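Putative sesquiterpene cyclase (PDB 4MC8) catalyses the magnesium-dependent 1,11-cyclization of (2E,6E)-farnesyl diphosphate, with addition of water, to the sesquiterpene alcohol (2Z,6E)-hedycaryol. Local coordinates at residues A[103-108]-A[145-150]; A[174-179]-A[209-214]. One frame throughout, in Å; residues are numbered along the deposited sequence.

Contact 1 of 2, residues A[103-108]-A[145-150]; sequences ELRGTL and HFEAFL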
loop_
_atom_site.group_PDB
_atom_site.type_symbol
_atom_site.label_atom_id
_atom_site.label_comp_id
_atom_site.label_asym_id
_atom_site.label_seq_id
_atom_site.Cartn_x
_atom_site.Cartn_y
_atom_site.Cartn_z
ATOM N N GLU A 103 16.334 0.807 13.018
ATOM C CA GLU A 103 16.213 -0.478 13.712
ATOM C C GLU A 103 15.234 -1.409 12.996
ATOM O O GLU A 103 15.553 -2.580 12.768
ATOM C CB GLU A 103 15.807 -0.301 15.180
ATOM C CG GLU A 103 15.815 -1.606 15.972
ATOM C CD GLU A 103 15.443 -1.431 17.431
ATOM O OE1 GLU A 103 14.351 -0.900 17.724
ATOM O OE2 GLU A 103 16.240 -1.845 18.292
ATOM N N LEU A 104 14.059 -0.884 12.644
ATOM C CA LEU A 104 13.069 -1.637 11.873
ATOM C C LEU A 104 13.670 -2.151 10.566
ATOM O O LEU A 104 13.513 -3.331 10.226
ATOM C CB LEU A 104 11.825 -0.780 11.588
ATOM C CG LEU A 104 10.928 -0.468 12.793
ATOM C CD1 LEU A 104 9.805 0.493 12.416
ATOM C CD2 LEU A 104 10.363 -1.738 13.415
ATOM N N ARG A 105 14.386 -1.268 9.864
ATOM C CA ARG A 105 15.027 -1.607 8.590
ATOM C C ARG A 105 16.019 -2.765 8.708
ATOM O O ARG A 105 16.024 -3.666 7.861
ATOM C CB ARG A 105 15.685 -0.371 7.974
ATOM C CG ARG A 105 14.681 0.596 7.344
ATOM C CD ARG A 105 15.208 2.024 7.319
ATOM N NE ARG A 105 16.486 2.135 6.617
ATOM C CZ ARG A 105 16.667 2.779 5.466
ATOM N NH1 ARG A 105 15.651 3.396 4.869
ATOM N NH2 ARG A 105 17.875 2.813 4.917
ATOM N N GLY A 106 16.849 -2.724 9.755
ATOM C CA GLY A 106 17.784 -3.804 10.087
ATOM C C GLY A 106 17.147 -5.176 10.221
ATOM O O GLY A 106 17.698 -6.154 9.707
ATOM N N THR A 107 15.973 -5.249 10.873
ATOM C CA THR A 107 15.280 -6.538 11.063
ATOM C C THR A 107 14.959 -7.221 9.737
ATOM O O THR A 107 14.853 -8.447 9.673
ATOM C CB THR A 107 13.970 -6.424 11.866
ATOM O OG1 THR A 107 12.938 -5.894 11.020
ATOM C CG2 THR A 107 14.133 -5.522 13.052
ATOM N N LEU A 108 14.787 -6.413 8.686
ATOM C CA LEU A 108 14.546 -6.935 7.339
ATOM C C LEU A 108 15.802 -7.566 6.722
ATOM O O LEU A 108 15.718 -8.307 5.737
ATOM C CB LEU A 108 13.967 -5.843 6.420
ATOM C CG LEU A 108 12.666 -5.151 6.862
ATOM C CD1 LEU A 108 12.376 -3.922 6.007
ATOM C CD2 LEU A 108 11.474 -6.102 6.844
ATOM N N HIS A 145 10.465 -2.513 -1.433
ATOM C CA HIS A 145 9.264 -1.676 -1.363
ATOM C C HIS A 145 8.831 -1.332 0.069
ATOM O O HIS A 145 8.420 -0.193 0.337
ATOM C CB HIS A 145 8.092 -2.297 -2.142
ATOM C CG HIS A 145 8.219 -2.183 -3.630
ATOM N ND1 HIS A 145 7.784 -3.171 -4.488
ATOM C CD2 HIS A 145 8.702 -1.190 -4.415
ATOM C CE1 HIS A 145 7.986 -2.786 -5.739
ATOM N NE2 HIS A 145 8.546 -1.589 -5.722
ATOM N N PHE A 146 8.901 -2.310 0.977
ATOM C CA PHE A 146 8.558 -2.061 2.380
ATOM C C PHE A 146 9.550 -1.117 3.051
ATOM O O PHE A 146 9.163 -0.299 3.891
ATOM C CB PHE A 146 8.427 -3.356 3.189
ATOM C CG PHE A 146 7.793 -3.157 4.542
ATOM C CD1 PHE A 146 6.413 -3.017 4.666
ATOM C CD2 PHE A 146 8.576 -3.104 5.696
ATOM C CE1 PHE A 146 5.827 -2.829 5.914
ATOM C CE2 PHE A 146 7.994 -2.913 6.942
ATOM C CZ PHE A 146 6.622 -2.767 7.052
ATOM N N GLU A 147 10.823 -1.228 2.675
ATOM C CA GLU A 147 11.836 -0.293 3.156
ATOM C C GLU A 147 11.646 1.131 2.638
ATOM O O GLU A 147 11.796 2.085 3.405
ATOM C CB GLU A 147 13.248 -0.789 2.858
ATOM C CG GLU A 147 13.975 -1.224 4.107
ATOM C CD GLU A 147 15.447 -1.468 3.874
ATOM O OE1 GLU A 147 15.781 -2.297 3.004
ATOM O OE2 GLU A 147 16.270 -0.835 4.573
ATOM N N ALA A 148 11.327 1.270 1.350
ATOM C CA ALA A 148 11.022 2.576 0.754
ATOM C C ALA A 148 9.910 3.255 1.538
ATOM O O ALA A 148 9.988 4.445 1.840
ATOM C CB ALA A 148 10.617 2.415 -0.704
ATOM N N PHE A 149 8.883 2.471 1.867
ATOM C CA PHE A 149 7.745 2.905 2.676
ATOM C C PHE A 149 8.201 3.452 4.032
ATOM O O PHE A 149 7.855 4.566 4.407
ATOM C CB PHE A 149 6.777 1.723 2.858
ATOM C CG PHE A 149 5.690 1.959 3.876
ATOM C CD1 PHE A 149 4.624 2.814 3.599
ATOM C CD2 PHE A 149 5.717 1.303 5.108
ATOM C CE1 PHE A 149 3.623 3.021 4.535
ATOM C CE2 PHE A 149 4.722 1.511 6.052
ATOM C CZ PHE A 149 3.667 2.370 5.759
ATOM N N LEU A 150 8.979 2.657 4.752
ATOM C CA LEU A 150 9.513 3.052 6.056
ATOM C C LEU A 150 10.388 4.306 5.974
ATOM O O LEU A 150 10.337 5.166 6.856
ATOM C CB LEU A 150 10.292 1.889 6.647
ATOM C CG LEU A 150 9.747 1.021 7.788
ATOM C CD1 LEU A 150 8.249 0.798 7.782
ATOM C CD2 LEU A 150 10.494 -0.304 7.801
#
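R105 and E147 meet on the polar side of two nearly antiparallel helix segments, 103-107 and 145-150. Their axes run 10.4 Å apart at 176°. The backbones are also closest at this pair. E147 OE2 sits over one face of the R105 guanidinium, displaced toward its rim, and is 3.6 Å from R105 NE. The bridge is long, and no N-H points at the oxygen, so charge attraction is probably all that the bridge offers. The guanidinium and carboxylate planes are 74° apart. The arginine chain bends at chi3, and R105 CG also lies 3.5 Å from E147 OE2. Each group has a more direct partner elsewhere: R105 NH1 bonds to Q151 OE1, and E147 OE1 to H109 NE2. Replacing R105 by an alanine is likely to leave E147 OE2 without this opposite charge and Q151 without its guanidinium partner.

The apolar side is closely packed and mostly buried. L108 CD1 is the central group. It reaches E147 CG at 3.7 Å and approaches the edge of the F146 ring, in the ring plane, 3.9 Å from F146 CD2. F146 CG stands anti to the backbone N (chi1 -168°), and this brings the ring around to the leucine. Next to it, L150 CD2 lies 4.0 Å from L104 CB. L104 also touches I81 of helix 65-85 and L123 of helix 118-131. R105 and E147 are partly exposed, whereas the other touching residues are buried.

T107 OG1 turns back to its own helix and donates to L104 O at 2.7 Å. The contact packs helix 98-107 against helix 136-158, which carries F149, the residue important for stabilizing the cation at C-11. Such antiparallel helix packing is typical of the all-helical class I terpene synthase fold.

Contact 2 of 2, residues A[174-179]-A[209-214]; sequences RRMYSV and LRRAGA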
loop_
_atom_site.group_PDB
_atom_site.type_symbol
_atom_site.label_atom_id
_atom_site.label_comp_id
_atom_site.label_asym_id
_atom_site.label_seq_id
_atom_site.Cartn_x
_atom_site.Cartn_y
_atom_site.Cartn_z
ATOM N N ARG A 174 7.934 10.243 -3.912
ATOM C CA ARG A 174 7.905 9.684 -2.556
ATOM C C ARG A 174 6.562 9.013 -2.246
ATOM O O ARG A 174 6.513 7.918 -1.663
ATOM C CB ARG A 174 8.205 10.790 -1.521
ATOM C CG ARG A 174 7.837 10.447 -0.083
ATOM C CD ARG A 174 8.276 11.509 0.919
ATOM N NE ARG A 174 7.358 12.648 0.965
ATOM C CZ ARG A 174 7.568 13.807 0.347
ATOM N NH1 ARG A 174 6.675 14.783 0.446
ATOM N NH2 ARG A 174 8.676 13.999 -0.363
ATOM N N ARG A 175 5.483 9.689 -2.642
ATOM C CA ARG A 175 4.113 9.276 -2.352
ATOM C C ARG A 175 3.748 7.888 -2.905
ATOM O O ARG A 175 2.992 7.141 -2.271
ATOM C CB ARG A 175 3.137 10.345 -2.875
ATOM C CG ARG A 175 1.692 10.202 -2.434
ATOM C CD ARG A 175 1.513 10.270 -0.923
ATOM N NE ARG A 175 0.092 10.230 -0.571
ATOM C CZ ARG A 175 -0.478 9.304 0.197
ATOM N NH1 ARG A 175 0.251 8.329 0.731
ATOM N NH2 ARG A 175 -1.778 9.361 0.447
ATOM N N MET A 176 4.273 7.555 -4.084
ATOM C CA MET A 176 4.099 6.219 -4.675
ATOM C C MET A 176 4.479 5.120 -3.674
ATOM O O MET A 176 3.864 4.044 -3.646
ATOM C CB MET A 176 4.924 6.110 -5.964
ATOM C CG MET A 176 5.499 4.740 -6.254
ATOM S SD MET A 176 6.392 4.652 -7.807
ATOM C CE MET A 176 6.375 2.870 -7.998
ATOM N N TYR A 177 5.479 5.401 -2.842
ATOM C CA TYR A 177 5.915 4.430 -1.838
ATOM C C TYR A 177 5.253 4.628 -0.471
ATOM O O TYR A 177 4.931 3.639 0.201
ATOM C CB TYR A 177 7.450 4.370 -1.748
ATOM C CG TYR A 177 8.073 3.941 -3.058
ATOM C CD1 TYR A 177 7.942 2.626 -3.514
ATOM C CD2 TYR A 177 8.763 4.854 -3.864
ATOM C CE1 TYR A 177 8.495 2.227 -4.726
ATOM C CE2 TYR A 177 9.314 4.464 -5.080
ATOM C CZ TYR A 177 9.175 3.151 -5.504
ATOM O OH TYR A 177 9.706 2.747 -6.706
ATOM N N SER A 178 5.020 5.884 -0.071
ATOM C CA SER A 178 4.408 6.144 1.240
ATOM C C SER A 178 2.981 5.604 1.342
ATOM O O SER A 178 2.531 5.247 2.438
ATOM C CB SER A 178 4.448 7.631 1.604
ATOM O OG SER A 178 3.515 8.379 0.827
ATOM N N VAL A 179 2.278 5.535 0.205
ATOM C CA VAL A 179 0.905 5.016 0.170
ATOM C C VAL A 179 0.899 3.514 0.471
ATOM O O VAL A 179 -0.108 2.969 0.927
ATOM C CB VAL A 179 0.175 5.351 -1.163
ATOM C CG1 VAL A 179 0.746 4.569 -2.341
ATOM C CG2 VAL A 179 -1.329 5.133 -1.031
ATOM N N LEU A 209 2.397 0.476 -14.698
ATOM C CA LEU A 209 1.154 0.117 -14.009
ATOM C C LEU A 209 1.267 0.292 -12.495
ATOM O O LEU A 209 0.391 0.870 -11.859
ATOM C CB LEU A 209 0.777 -1.346 -14.321
ATOM C CG LEU A 209 -0.448 -1.913 -13.593
ATOM C CD1 LEU A 209 -1.714 -1.110 -13.896
ATOM C CD2 LEU A 209 -0.666 -3.393 -13.913
ATOM N N ARG A 210 2.346 -0.229 -11.916
ATOM C CA ARG A 210 2.574 -0.110 -10.480
ATOM C C ARG A 210 2.613 1.360 -10.035
ATOM O O ARG A 210 1.971 1.723 -9.049
ATOM C CB ARG A 210 3.875 -0.825 -10.082
ATOM C CG ARG A 210 4.201 -0.762 -8.589
ATOM C CD ARG A 210 5.495 -1.511 -8.256
ATOM N NE ARG A 210 5.440 -2.929 -8.644
ATOM C CZ ARG A 210 6.134 -3.473 -9.647
ATOM N NH1 ARG A 210 6.973 -2.738 -10.374
ATOM N NH2 ARG A 210 6.000 -4.767 -9.927
ATOM N N ARG A 211 3.358 2.202 -10.753
ATOM C CA ARG A 211 3.462 3.622 -10.379
ATOM C C ARG A 211 2.106 4.329 -10.531
ATOM O O ARG A 211 1.642 5.020 -9.609
ATOM C CB ARG A 211 4.558 4.341 -11.186
ATOM C CG ARG A 211 4.655 5.836 -10.889
ATOM C CD ARG A 211 5.744 6.540 -11.691
ATOM N NE ARG A 211 5.800 7.950 -11.309
ATOM C CZ ARG A 211 6.586 8.442 -10.355
ATOM N NH1 ARG A 211 7.417 7.649 -9.680
ATOM N NH2 ARG A 211 6.542 9.734 -10.077
ATOM N N ALA A 212 1.455 4.132 -11.672
ATOM C CA ALA A 212 0.199 4.846 -11.946
ATOM C C ALA A 212 -0.910 4.402 -10.989
ATOM O O ALA A 212 -1.657 5.236 -10.457
ATOM C CB ALA A 212 -0.228 4.685 -13.400
ATOM N N GLY A 213 -1.001 3.089 -10.769
ATOM C CA GLY A 213 -1.929 2.510 -9.799
ATOM C C GLY A 213 -1.747 3.050 -8.383
ATOM O O GLY A 213 -2.724 3.487 -7.751
ATOM N N ALA A 214 -0.501 3.007 -7.879
ATOM C CA ALA A 214 -0.157 3.568 -6.568
ATOM C C ALA A 214 -0.520 5.058 -6.456
ATOM O O ALA A 214 -1.131 5.477 -5.464
ATOM C CB ALA A 214 1.328 3.342 -6.245
#
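The helix carrying R175, a probable substrate-binding arginine, packs here against helix 204-225, whose later part begins the NXXXSXXXE motif, which presumably binds magnesium. Segments 174-178 and 209-214 cross at 80°, with axes 9.3 Å apart. M176 has the largest share of the contact. Its side chain runs extended beyond CG and crosses that of R211 at about a right angle. M176 SD lies 3.7 Å from R211 CG and at the same distance from R211 NH1, approaching the guanidinium obliquely. The methyl group goes further, and M176 CE rests 3.8 Å from R211 CA. R211 CG is anti to the backbone N (chi1 177°), and the chain stays extended to NE. The aliphatic part thus passes the sulfur while the charged end reaches D173, with which R211 NH2 forms a salt bridge.

A214 fills the other end of the contact. The backbones are closest where M176 faces A214, with M176 CA and A214 CA 5.4 Å apart. A214 CB packs 3.7 Å from M176 O, a buried carbonyl oxygen with no polar partner in the model. V179 CG1 also approaches A214 CB, at 4.1 Å.

Elsewhere on helix 168-178, R175 NH1 donates to S178 OG at 3.3 Å with an N-H...O angle of 163°. The oxygen is close to the guanidinium plane. R175 NH2 forms a salt bridge with D222.

M176 also touches L215 of helix 204-225, and V179 touches I217 and A218 there. Across its other side, helix 204-225 meets helix 250-281 through L209 and A212. Helix 136-158 lies against R174, Y177 and S178, while helix 181-188 contributes M181 against A214.

Overall arrangement
Contacts 1 and 2 follow one another along the chain, and their centres are about 17 Å apart. They meet through helices 136-158 and 168-178: F149 CE1 lies 3.2 Å from S178 O, and H145 CD2 is 3.4 Å from Y177 CE1. Contact 1 is more peripheral, about 14 Å from the chain centre against about 8 Å. Contact 2 lies beside the probable metal site, while contact 1, farther out, is linked to it through F149. The L150 side chain is about 9 Å from that of D82, a probable magnesium ligand. The V179 side chain is about 4 Å from that of N221, another probable ligand, and about 5 Å from a bound buffer molecule.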